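Local atomic coordinates of fructose-bisphosphate aldolase (Plasmodium falciparum, PDB entry 4TR9), a protein that belongs to the class I fructose-bisphosphate aldolase family and folds as a TIM barrel, a ring of parallel strands surrounded by helices. Residues K113-L118 against F150-T155; R139-Y144 against Q186-V191; V156-T161 against E197-G202; S170-A175 against L217-K222. All coordinates share one frame; numbering follows the deposited sequence.

Interaction 1: residues K113-L118 against F150-T155; sequences KVDKGL and FAKWRT. With 38D (N'-[(E)-(2,4-dichlorophenyl)methylidene]-3,4-dihydroxybenzohydrazide), chain K.
D115 reaches from the loop at 113-118 to strand 150-157 and meets W153 and R154 atom by atom along its side chain. Its CB lies obliquely against the W153 ring, 4.4 Å from W153 CD2, while CG comes within 4.0 Å of R154 N. With CG between the backbone N and the carbonyl carbon (chi1 70°), the carboxylate is set between its own loop and the strand, D115 OD2 standing 3.6 Å from R154 N. At the tip the two oxygens part company. OD2 uses its syn lone pair in a short 2.5 Å salt bridge to K113 NZ. OD1 accepts G117 N on its anti lone pair, which makes an Asx turn, and also accepts a hydrogen bond from a water that donates a second one to R154 O, 2.7 Å from it. In barrel terms this is the end of strand 109-113 leaving its parallel neighbour: K113 pairs with K152, and V114 N gives K152 O a nearly straight hydrogen bond of 3.1 Å (173° at the hydrogen) in the carbonyl plane. V114 CG2 touches the W153 edge near the ring plane. K113, K152 and R154 also line the 38D pocket: K152 NZ, salt-bridged to D40, stands 3.0 Å from 38D O07, while the R154 guanidinium, tied to E197 through NE, has 38D N11 over one face.

Interaction 2: residues R139-Y144 against Q186-V191; sequences RCKEYY and QQNRLV
Cation-pi stacking between Y144 and R189 closes the outer side of this contact. The R189 guanidinium lies flat over one face of the Y144 ring, planes 18° apart, with R189 CZ 4.1 Å from the ring centroid and 29° off its normal. A bend at chi3 (-67°) lays the guanidinium over the ring; nearer the backbone, R189 CB touches Y144 CE1 at 3.7 Å. R149 makes a second cation-pi contact with Y144, and the hydroxyl is hydrogen-bonded to E21, which leaves the ring gripped both through its pi system and at its OH.

Polar backbone atoms come next. R189 O approaches the same ring, 3.4 Å from Y144 CD1. The approach is set by a Schellman motif that ends helix 168-187: R189, with positive phi, is its C-prime residue, L190 N bonds back to C185 O, and the companion bond from R189 N to Q186 O is weak. This turn swings the chain from the helix toward strand 191-198, the next strand of the barrel, and presents N188, R189 and L190 in succession to helix 136-146.

Carbon-to-carbon packing fills the inner side. The N188 methylene meets C140, CB to CB at 3.6 Å. The apolar contacts belong to L190: its CD1 lies 3.8 Å from C140 CB, while the other methyl, L190 CD2, meets the Y144 ring at its edge, near the plane. A last, mixed contact involves K141, whose extended chain crosses N188 obliquely: K141 CE is 3.2 Å from N188 OD1, and N188 ND2 is hydrogen-bonded to I184 O.

Interaction 3: residues V156-T161 against E197-G202; sequences VLVIDT and EILADG
Two backbone hydrogen bonds stitch L157 to E197 and L199, in the alternating pattern of a parallel ladder. L157 N donates to E197 O at 2.8 Å, and L157 O accepts from L199 N at 2.9 Å, both nearly along the C=O axis. Beyond them the strands separate, and a water takes over: it accepts from I159 N and donates to L199 O (2.6 Å) and D201 O (2.7 Å). Each of the two oxygens in the direct bonds also receives a weaker CA-H...O contact, E197 O from V156 CA and L157 O from I198 CA.

The side chains pack on both faces. On the face of V156 and E197, V156 CG1 touches L199 CG at 3.7 Å, and L199 CD1 reaches on to V158 CG2; the E197 side chain, about 5 Å from the bound 38D, forms a salt bridge with R154. On the face of L157 and I198, I159 CG1 meets I198 CG2 at 3.6 Å, where helix 206-226 packs against I159 and I198. These strands belong to one beta-alpha-beta unit of the barrel, with helix 168-187 as the crossover. The chemistry implies a seam held by two direct backbone bonds around L157 and prolonged by a three-bonded water once the backbones diverge.

Interaction 4: residues S170-A175 against L217-K222; sequences SIHETA and LSCVFK
C219 is the side chain of helix 206-226 that fits among I171, H172 and A175 of helix 168-187. Its CB rests on I171 CG2, 3.7 Å away. The sulfur, placed anti to the backbone N (chi1 -175°), runs out between two partners: C219 SG is 3.7 Å from A175 CB and equally 3.7 Å from H172 ND1. It meets the imidazole at the edge, in the ring plane, 4.9 Å from the centroid, in a sulfur-aromatic contact. The far side of that ring is engaged at a subunit boundary, where H172 NE2 is hydrogen-bonded to NE2 of H172 in the second subunit. The A175 methyl also packs against the cysteine carbonyl, A175 CB lying 3.4 Å from C219 O.

The two helices are consecutive outer helices of the TIM barrel, their axes 8.7 Å apart at closest approach and crossing at -38°. One residue further on, V220 continues the packing with its backbone as well as its side chain: V220 CA lies 3.8 Å from A175 CB, and V220 CG2 follows at 4.3 Å. The small alanine lets the backbones draw together at this point, while the V220 side chain also packs on V194 and P196 of strand 191-198.

Reading from the N terminus, interaction 1 closes the first loop, joining the end of strand 109-113 to strand 150-157. Interaction 2 opens on helix 136-146 within that loop and closes beyond it, so the two cross; A151 N and V191 O, probably hydrogen-bonded, link them directly. Interactions 3 and 4 open only after interaction 1 has closed, in series with it, yet both cross interaction 2 and each other. Strand 150-157 serves interactions 1 and 3, which R154 and E197 join by a salt bridge, while helix 168-187 serves interactions 2 and 4. L157 packs on I171 and T174, bringing the strand contact against the helix pair, so consecutive barrel units overlap.

Interaction 1: residues K113-L118 against F150-T155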
# COMPACT_ATOMS: atom_id res chain seq x y z
N LYS A 113 -24.38 -15.62 10.83
CA LYS A 113 -23.93 -15.14 9.53
C LYS A 113 -24.41 -13.71 9.32
O LYS A 113 -25.61 -13.45 9.37
CB LYS A 113 -24.44 -16.06 8.43
CG LYS A 113 -24.17 -15.58 7.02
CD LYS A 113 -24.91 -16.44 6.01
CE LYS A 113 -24.60 -16.03 4.58
NZ LYS A 113 -23.18 -16.28 4.24
N VAL A 114 -23.48 -12.79 9.09
CA VAL A 114 -23.83 -11.38 9.01
C VAL A 114 -23.64 -10.78 7.61
O VAL A 114 -23.94 -9.61 7.39
CB VAL A 114 -23.00 -10.54 10.01
CG1 VAL A 114 -23.15 -11.10 11.41
CG2 VAL A 114 -21.54 -10.50 9.60
N ASP A 115 -23.14 -11.58 6.67
CA ASP A 115 -22.90 -11.08 5.32
C ASP A 115 -24.19 -11.10 4.50
O ASP A 115 -25.07 -11.93 4.73
CB ASP A 115 -21.81 -11.90 4.62
CG ASP A 115 -22.24 -13.31 4.29
OD1 ASP A 115 -22.85 -13.51 3.22
OD2 ASP A 115 -21.95 -14.22 5.10
N LYS A 116 -24.30 -10.18 3.55
CA LYS A 116 -25.50 -10.05 2.73
C LYS A 116 -25.33 -10.62 1.33
O LYS A 116 -26.03 -10.22 0.40
CB LYS A 116 -25.93 -8.58 2.63
CG LYS A 116 -26.33 -7.94 3.95
CD LYS A 116 -26.71 -6.48 3.74
CE LYS A 116 -27.04 -5.80 5.06
NZ LYS A 116 -27.36 -4.35 4.86
N GLY A 117 -24.39 -11.55 1.17
CA GLY A 117 -24.17 -12.18 -0.12
C GLY A 117 -23.09 -11.51 -0.95
O GLY A 117 -22.40 -10.61 -0.47
N LEU A 118 -22.94 -11.96 -2.19
CA LEU A 118 -21.87 -11.48 -3.06
C LEU A 118 -22.37 -10.58 -4.18
O LEU A 118 -23.49 -10.73 -4.66
CB LEU A 118 -21.11 -12.67 -3.65
CG LEU A 118 -20.49 -13.65 -2.66
CD1 LEU A 118 -19.83 -14.80 -3.41
CD2 LEU A 118 -19.49 -12.95 -1.76
N PHE A 150 -20.40 -14.97 18.37
CA PHE A 150 -19.43 -14.82 17.29
C PHE A 150 -20.14 -14.72 15.94
O PHE A 150 -21.25 -15.22 15.78
CB PHE A 150 -18.42 -15.98 17.30
CG PHE A 150 -18.99 -17.31 16.89
CD1 PHE A 150 -18.89 -17.75 15.57
CD2 PHE A 150 -19.59 -18.15 17.82
CE1 PHE A 150 -19.40 -18.98 15.19
CE2 PHE A 150 -20.10 -19.38 17.44
CZ PHE A 150 -20.01 -19.79 16.13
N ALA A 151 -19.49 -14.07 14.98
CA ALA A 151 -20.10 -13.82 13.68
C ALA A 151 -19.27 -14.40 12.54
O ALA A 151 -18.13 -14.82 12.74
CB ALA A 151 -20.31 -12.33 13.48
N LYS A 152 -19.84 -14.40 11.34
CA LYS A 152 -19.16 -14.93 10.17
C LYS A 152 -19.42 -14.07 8.93
O LYS A 152 -20.46 -13.43 8.82
CB LYS A 152 -19.60 -16.37 9.90
CG LYS A 152 -18.57 -17.20 9.15
CD LYS A 152 -19.24 -18.09 8.13
CE LYS A 152 -20.02 -17.26 7.13
NZ LYS A 152 -20.67 -18.10 6.09
N TRP A 153 -18.46 -14.06 8.01
CA TRP A 153 -18.49 -13.19 6.84
C TRP A 153 -17.70 -13.84 5.72
O TRP A 153 -16.47 -13.88 5.76
CB TRP A 153 -17.93 -11.81 7.21
CG TRP A 153 -17.76 -10.80 6.09
CD1 TRP A 153 -16.91 -10.88 5.03
CD2 TRP A 153 -18.41 -9.53 5.98
NE1 TRP A 153 -17.02 -9.76 4.25
CE2 TRP A 153 -17.93 -8.91 4.81
CE3 TRP A 153 -19.37 -8.86 6.75
CZ2 TRP A 153 -18.37 -7.65 4.40
CZ3 TRP A 153 -19.81 -7.61 6.34
CH2 TRP A 153 -19.30 -7.02 5.17
N ARG A 154 -18.40 -14.37 4.72
CA ARG A 154 -17.76 -15.15 3.66
C ARG A 154 -17.43 -14.32 2.43
O ARG A 154 -18.29 -13.68 1.84
CB ARG A 154 -18.66 -16.32 3.27
CG ARG A 154 -18.15 -17.13 2.08
CD ARG A 154 -19.03 -18.34 1.83
NE ARG A 154 -18.60 -19.10 0.66
CZ ARG A 154 -19.14 -18.98 -0.55
NH1 ARG A 154 -18.69 -19.72 -1.55
NH2 ARG A 154 -20.12 -18.11 -0.76
N THR A 155 -16.16 -14.36 2.03
CA THR A 155 -15.71 -13.72 0.80
C THR A 155 -15.15 -14.78 -0.14
O THR A 155 -14.64 -15.81 0.31
CB THR A 155 -14.64 -12.64 1.07
OG1 THR A 155 -14.95 -11.96 2.29
CG2 THR A 155 -14.61 -11.63 -0.07
N12 38D K . -23.96 -19.85 -0.96
C13 38D K . -23.45 -20.84 -1.86
C15 38D K . -25.05 -19.95 -3.55
C17 38D K . -24.63 -20.06 -5.91
C20 38D K . -23.01 -20.95 -4.38
C01 38D K . -21.64 -20.55 2.61
C02 38D K . -20.87 -20.85 3.73
O03 38D K . -19.51 -21.20 3.61
C04 38D K . -21.45 -20.81 4.99
C05 38D K . -22.79 -20.47 5.13
C06 38D K . -23.55 -20.17 4.01
O07 38D K . -20.70 -21.11 6.15
C08 38D K . -22.98 -20.21 2.76
C09 38D K . -23.86 -19.89 1.55
O10 38D K . -25.01 -19.51 1.72
N11 38D K . -23.29 -20.07 0.24
C14 38D K . -23.84 -20.57 -3.31
C16 38D K . -25.45 -19.69 -4.86
CL1 38D K . -25.15 -19.72 -7.53
C19 38D K . -23.41 -20.69 -5.68
CL2 38D K . -21.48 -21.74 -4.11
O HOH W 1 -20.91 -14.02 1.08

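Interaction 2: residues R139-Y144 against Q186-V191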
# COMPACT_ATOMS: atom_id res chain seq x y z
N ARG A 139 -26.95 -4.54 13.83
CA ARG A 139 -27.34 -5.95 13.82
C ARG A 139 -26.53 -6.75 14.83
O ARG A 139 -27.04 -7.70 15.42
CB ARG A 139 -27.17 -6.54 12.42
CG ARG A 139 -28.06 -5.89 11.37
CD ARG A 139 -28.12 -6.73 10.10
NE ARG A 139 -26.80 -6.99 9.54
CZ ARG A 139 -26.17 -6.18 8.71
NH1 ARG A 139 -24.97 -6.50 8.24
NH2 ARG A 139 -26.73 -5.04 8.33
N CYS A 140 -25.27 -6.37 15.02
CA CYS A 140 -24.41 -7.04 16.00
C CYS A 140 -24.98 -6.91 17.41
O CYS A 140 -24.99 -7.87 18.17
CB CYS A 140 -22.99 -6.47 15.95
SG CYS A 140 -22.04 -6.94 14.49
N LYS A 141 -25.45 -5.71 17.75
CA LYS A 141 -26.06 -5.47 19.05
C LYS A 141 -27.33 -6.30 19.21
O LYS A 141 -27.65 -6.78 20.30
CB LYS A 141 -26.38 -3.99 19.23
CG LYS A 141 -25.15 -3.09 19.22
CD LYS A 141 -25.53 -1.64 19.46
CE LYS A 141 -24.30 -0.74 19.45
NZ LYS A 141 -24.65 0.69 19.69
N GLU A 142 -28.05 -6.48 18.10
CA GLU A 142 -29.26 -7.28 18.09
C GLU A 142 -28.94 -8.77 18.26
O GLU A 142 -29.61 -9.47 19.01
CB GLU A 142 -30.03 -7.06 16.78
CG GLU A 142 -31.24 -7.96 16.61
CD GLU A 142 -31.85 -7.85 15.22
OE1 GLU A 142 -31.30 -7.10 14.39
OE2 GLU A 142 -32.88 -8.51 14.96
N TYR A 143 -27.91 -9.22 17.55
CA TYR A 143 -27.53 -10.63 17.57
C TYR A 143 -26.96 -11.04 18.93
O TYR A 143 -27.21 -12.16 19.40
CB TYR A 143 -26.50 -10.92 16.47
CG TYR A 143 -27.04 -10.75 15.07
CD1 TYR A 143 -28.40 -10.90 14.80
CD2 TYR A 143 -26.20 -10.42 14.01
CE1 TYR A 143 -28.90 -10.75 13.52
CE2 TYR A 143 -26.69 -10.27 12.73
CZ TYR A 143 -28.04 -10.43 12.49
OH TYR A 143 -28.53 -10.28 11.21
N TYR A 144 -26.21 -10.14 19.56
CA TYR A 144 -25.62 -10.42 20.87
C TYR A 144 -26.69 -10.65 21.92
O TYR A 144 -26.61 -11.58 22.71
CB TYR A 144 -24.70 -9.27 21.30
CG TYR A 144 -23.96 -9.53 22.59
CD1 TYR A 144 -22.73 -10.18 22.58
CD2 TYR A 144 -24.48 -9.14 23.81
CE1 TYR A 144 -22.04 -10.42 23.75
CE2 TYR A 144 -23.81 -9.38 24.99
CZ TYR A 144 -22.59 -10.02 24.96
OH TYR A 144 -21.90 -10.26 26.13
N GLN A 186 -15.91 -6.89 16.75
CA GLN A 186 -15.16 -6.82 17.99
C GLN A 186 -15.60 -5.62 18.83
O GLN A 186 -15.60 -5.67 20.06
CB GLN A 186 -13.66 -6.74 17.71
CG GLN A 186 -13.09 -7.99 17.07
CD GLN A 186 -11.58 -7.98 16.99
OE1 GLN A 186 -10.95 -6.93 17.03
NE2 GLN A 186 -10.98 -9.17 16.90
N GLN A 187 -16.00 -4.55 18.15
CA GLN A 187 -16.50 -3.36 18.82
C GLN A 187 -17.80 -3.67 19.55
O GLN A 187 -18.09 -3.10 20.60
CB GLN A 187 -16.73 -2.23 17.81
CG GLN A 187 -17.08 -0.89 18.44
CD GLN A 187 -17.51 0.14 17.41
OE1 GLN A 187 -18.15 -0.20 16.41
NE2 GLN A 187 -17.17 1.39 17.65
N ASN A 188 -18.58 -4.59 18.99
CA ASN A 188 -19.88 -4.95 19.56
C ASN A 188 -19.87 -6.34 20.20
O ASN A 188 -20.88 -7.04 20.17
CB ASN A 188 -20.96 -4.88 18.48
CG ASN A 188 -21.14 -3.47 17.93
OD1 ASN A 188 -21.85 -2.65 18.50
ND2 ASN A 188 -20.48 -3.19 16.81
N ARG A 189 -18.73 -6.71 20.77
CA ARG A 189 -18.60 -7.94 21.56
C ARG A 189 -18.94 -9.21 20.77
O ARG A 189 -19.63 -10.10 21.29
CB ARG A 189 -19.48 -7.85 22.81
CG ARG A 189 -19.13 -6.69 23.72
CD ARG A 189 -20.15 -6.54 24.85
NE ARG A 189 -21.46 -6.14 24.35
CZ ARG A 189 -22.53 -5.96 25.12
NH1 ARG A 189 -23.69 -5.60 24.57
NH2 ARG A 189 -22.45 -6.15 26.43
N LEU A 190 -18.47 -9.30 19.54
CA LEU A 190 -18.64 -10.50 18.73
C LEU A 190 -17.33 -10.94 18.10
O LEU A 190 -16.61 -10.12 17.51
CB LEU A 190 -19.69 -10.28 17.64
CG LEU A 190 -21.15 -10.14 18.06
CD1 LEU A 190 -22.05 -10.01 16.83
CD2 LEU A 190 -21.59 -11.33 18.91
N VAL A 191 -17.00 -12.22 18.23
CA VAL A 191 -15.79 -12.77 17.63
C VAL A 191 -15.97 -12.96 16.13
O VAL A 191 -16.82 -13.73 15.70
CB VAL A 191 -15.39 -14.11 18.27
CG1 VAL A 191 -14.27 -14.76 17.49
CG2 VAL A 191 -14.99 -13.91 19.73

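Interaction 3: residues V156-T161 against E197-G202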
# COMPACT_ATOMS: atom_id res chain seq x y z
N VAL A 156 -15.24 -14.54 -1.44
CA VAL A 156 -14.86 -15.54 -2.42
C VAL A 156 -13.83 -15.03 -3.42
O VAL A 156 -14.00 -13.97 -4.03
CB VAL A 156 -16.10 -16.05 -3.20
CG1 VAL A 156 -15.68 -16.92 -4.37
CG2 VAL A 156 -17.02 -16.82 -2.27
N LEU A 157 -12.74 -15.79 -3.58
CA LEU A 157 -11.74 -15.50 -4.60
C LEU A 157 -11.62 -16.66 -5.58
O LEU A 157 -11.85 -17.81 -5.22
CB LEU A 157 -10.37 -15.21 -3.96
CG LEU A 157 -10.27 -14.03 -2.99
CD1 LEU A 157 -10.56 -14.46 -1.56
CD2 LEU A 157 -8.90 -13.38 -3.09
N VAL A 158 -11.26 -16.35 -6.82
CA VAL A 158 -11.16 -17.36 -7.86
C VAL A 158 -9.73 -17.46 -8.38
O VAL A 158 -9.08 -16.44 -8.62
CB VAL A 158 -12.11 -17.05 -9.04
CG1 VAL A 158 -11.94 -18.07 -10.16
CG2 VAL A 158 -13.55 -17.01 -8.56
N ILE A 159 -9.23 -18.68 -8.54
CA ILE A 159 -7.92 -18.89 -9.14
C ILE A 159 -8.04 -19.18 -10.63
O ILE A 159 -8.56 -20.22 -11.03
CB ILE A 159 -7.15 -20.04 -8.47
CG1 ILE A 159 -6.75 -19.65 -7.05
CG2 ILE A 159 -5.91 -20.39 -9.27
CD1 ILE A 159 -5.91 -20.70 -6.34
N ASP A 160 -7.57 -18.24 -11.44
CA ASP A 160 -7.55 -18.41 -12.89
C ASP A 160 -6.30 -17.72 -13.44
O ASP A 160 -6.35 -16.56 -13.84
CB ASP A 160 -8.81 -17.84 -13.52
CG ASP A 160 -9.07 -18.38 -14.92
OD1 ASP A 160 -8.09 -18.75 -15.61
OD2 ASP A 160 -10.25 -18.45 -15.32
N THR A 161 -5.19 -18.46 -13.44
CA THR A 161 -3.89 -17.92 -13.80
C THR A 161 -3.86 -17.30 -15.20
O THR A 161 -3.15 -16.33 -15.45
CB THR A 161 -2.80 -19.00 -13.72
OG1 THR A 161 -3.11 -20.06 -14.64
CG2 THR A 161 -2.72 -19.57 -12.31
N GLU A 197 -12.38 -17.30 1.44
CA GLU A 197 -12.40 -18.57 0.73
C GLU A 197 -11.90 -18.45 -0.70
O GLU A 197 -12.43 -17.68 -1.50
CB GLU A 197 -13.81 -19.16 0.72
CG GLU A 197 -13.91 -20.48 -0.04
CD GLU A 197 -15.33 -21.01 -0.12
OE1 GLU A 197 -16.25 -20.33 0.39
OE2 GLU A 197 -15.52 -22.10 -0.69
N ILE A 198 -10.87 -19.24 -1.02
CA ILE A 198 -10.39 -19.36 -2.39
C ILE A 198 -10.95 -20.63 -3.01
O ILE A 198 -10.67 -21.74 -2.54
CB ILE A 198 -8.86 -19.38 -2.45
CG1 ILE A 198 -8.28 -18.08 -1.89
CG2 ILE A 198 -8.39 -19.59 -3.88
CD1 ILE A 198 -6.78 -18.01 -1.93
N LEU A 199 -11.75 -20.48 -4.06
CA LEU A 199 -12.38 -21.62 -4.72
C LEU A 199 -11.35 -22.56 -5.33
O LEU A 199 -10.34 -22.13 -5.88
CB LEU A 199 -13.34 -21.14 -5.80
CG LEU A 199 -14.53 -20.30 -5.33
CD1 LEU A 199 -15.45 -19.96 -6.49
CD2 LEU A 199 -15.29 -21.03 -4.24
N ALA A 200 -11.61 -23.86 -5.22
CA ALA A 200 -10.73 -24.87 -5.79
C ALA A 200 -11.11 -25.18 -7.24
O ALA A 200 -10.59 -26.11 -7.84
CB ALA A 200 -10.75 -26.14 -4.95
N ASP A 201 -12.04 -24.40 -7.78
CA ASP A 201 -12.48 -24.56 -9.16
C ASP A 201 -11.37 -24.21 -10.13
O ASP A 201 -10.77 -23.13 -10.05
CB ASP A 201 -13.72 -23.70 -9.43
CG ASP A 201 -14.89 -24.05 -8.53
OD1 ASP A 201 -15.05 -25.25 -8.21
OD2 ASP A 201 -15.63 -23.13 -8.13
N GLY A 202 -11.09 -25.12 -11.06
CA GLY A 202 -10.04 -24.91 -12.04
C GLY A 202 -9.09 -26.10 -12.12
O GLY A 202 -9.20 -27.03 -11.32
O HOH W 2 -10.57 -21.10 -8.25

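Interaction 4: residues S170-A175 against L217-K222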
# COMPACT_ATOMS: atom_id res chain seq x y z
N SER A 170 -9.34 -7.57 -6.65
CA SER A 170 -10.14 -8.61 -6.01
C SER A 170 -9.62 -8.95 -4.63
O SER A 170 -10.39 -9.10 -3.68
CB SER A 170 -10.17 -9.86 -6.88
OG SER A 170 -10.84 -10.93 -6.22
N ILE A 171 -8.30 -9.07 -4.52
CA ILE A 171 -7.65 -9.44 -3.27
C ILE A 171 -7.81 -8.36 -2.20
O ILE A 171 -8.09 -8.65 -1.04
CB ILE A 171 -6.15 -9.74 -3.48
CG1 ILE A 171 -5.97 -10.92 -4.43
CG2 ILE A 171 -5.46 -10.02 -2.15
CD1 ILE A 171 -4.53 -11.26 -4.72
N HIS A 172 -7.64 -7.10 -2.61
CA HIS A 172 -7.66 -6.00 -1.65
C HIS A 172 -9.07 -5.66 -1.19
O HIS A 172 -9.28 -5.31 -0.03
CB HIS A 172 -6.99 -4.76 -2.24
CG HIS A 172 -6.64 -3.73 -1.22
ND1 HIS A 172 -5.81 -3.99 -0.15
CD2 HIS A 172 -7.03 -2.43 -1.08
CE1 HIS A 172 -5.69 -2.90 0.59
NE2 HIS A 172 -6.42 -1.94 0.05
N GLU A 173 -10.04 -5.76 -2.10
CA GLU A 173 -11.43 -5.55 -1.73
C GLU A 173 -11.89 -6.64 -0.76
O GLU A 173 -12.62 -6.37 0.19
CB GLU A 173 -12.33 -5.52 -2.97
CG GLU A 173 -13.81 -5.81 -2.70
CD GLU A 173 -14.47 -4.77 -1.80
OE1 GLU A 173 -13.88 -3.70 -1.57
OE2 GLU A 173 -15.60 -5.04 -1.33
N THR A 174 -11.44 -7.87 -1.02
CA THR A 174 -11.70 -8.98 -0.12
C THR A 174 -11.08 -8.71 1.25
O THR A 174 -11.75 -8.84 2.28
CB THR A 174 -11.14 -10.30 -0.68
OG1 THR A 174 -11.97 -10.76 -1.75
CG2 THR A 174 -11.08 -11.37 0.40
N ALA A 175 -9.81 -8.33 1.24
CA ALA A 175 -9.07 -8.09 2.48
C ALA A 175 -9.65 -6.94 3.29
O ALA A 175 -9.86 -7.08 4.50
CB ALA A 175 -7.60 -7.82 2.16
N LEU A 217 -3.67 -14.34 2.06
CA LEU A 217 -3.61 -14.28 3.51
C LEU A 217 -2.71 -13.15 4.00
O LEU A 217 -2.97 -12.54 5.04
CB LEU A 217 -3.14 -15.61 4.09
CG LEU A 217 -4.15 -16.76 4.03
CD1 LEU A 217 -3.62 -17.99 4.75
CD2 LEU A 217 -5.49 -16.33 4.60
N SER A 218 -1.64 -12.88 3.26
CA SER A 218 -0.73 -11.79 3.60
C SER A 218 -1.44 -10.45 3.53
O SER A 218 -1.23 -9.57 4.37
CB SER A 218 0.48 -11.79 2.66
OG SER A 218 1.33 -10.70 2.93
N CYS A 219 -2.29 -10.29 2.52
CA CYS A 219 -3.04 -9.05 2.33
C CYS A 219 -4.21 -8.96 3.31
O CYS A 219 -4.58 -7.88 3.76
CB CYS A 219 -3.55 -8.94 0.89
SG CYS A 219 -4.37 -7.38 0.51
N VAL A 220 -4.80 -10.11 3.63
CA VAL A 220 -5.92 -10.17 4.56
C VAL A 220 -5.49 -9.71 5.95
O VAL A 220 -6.11 -8.81 6.53
CB VAL A 220 -6.52 -11.59 4.65
CG1 VAL A 220 -7.43 -11.71 5.86
CG2 VAL A 220 -7.29 -11.92 3.38
N PHE A 221 -4.44 -10.32 6.47
CA PHE A 221 -3.93 -9.95 7.79
C PHE A 221 -3.37 -8.54 7.81
O PHE A 221 -3.42 -7.85 8.83
CB PHE A 221 -2.86 -10.95 8.25
CG PHE A 221 -3.42 -12.21 8.83
CD1 PHE A 221 -3.75 -12.27 10.18
CD2 PHE A 221 -3.63 -13.32 8.04
CE1 PHE A 221 -4.28 -13.43 10.72
CE2 PHE A 221 -4.16 -14.48 8.58
CZ PHE A 221 -4.48 -14.54 9.92
N LYS A 222 -2.82 -8.10 6.67
CA LYS A 222 -2.34 -6.73 6.55
C LYS A 222 -3.50 -5.76 6.77
O LYS A 222 -3.40 -4.84 7.58
CB LYS A 222 -1.70 -6.49 5.18
CG LYS A 222 -1.17 -5.08 4.98
CD LYS A 222 -0.16 -4.71 6.06
CE LYS A 222 0.59 -3.44 5.71
NZ LYS A 222 -0.31 -2.27 5.51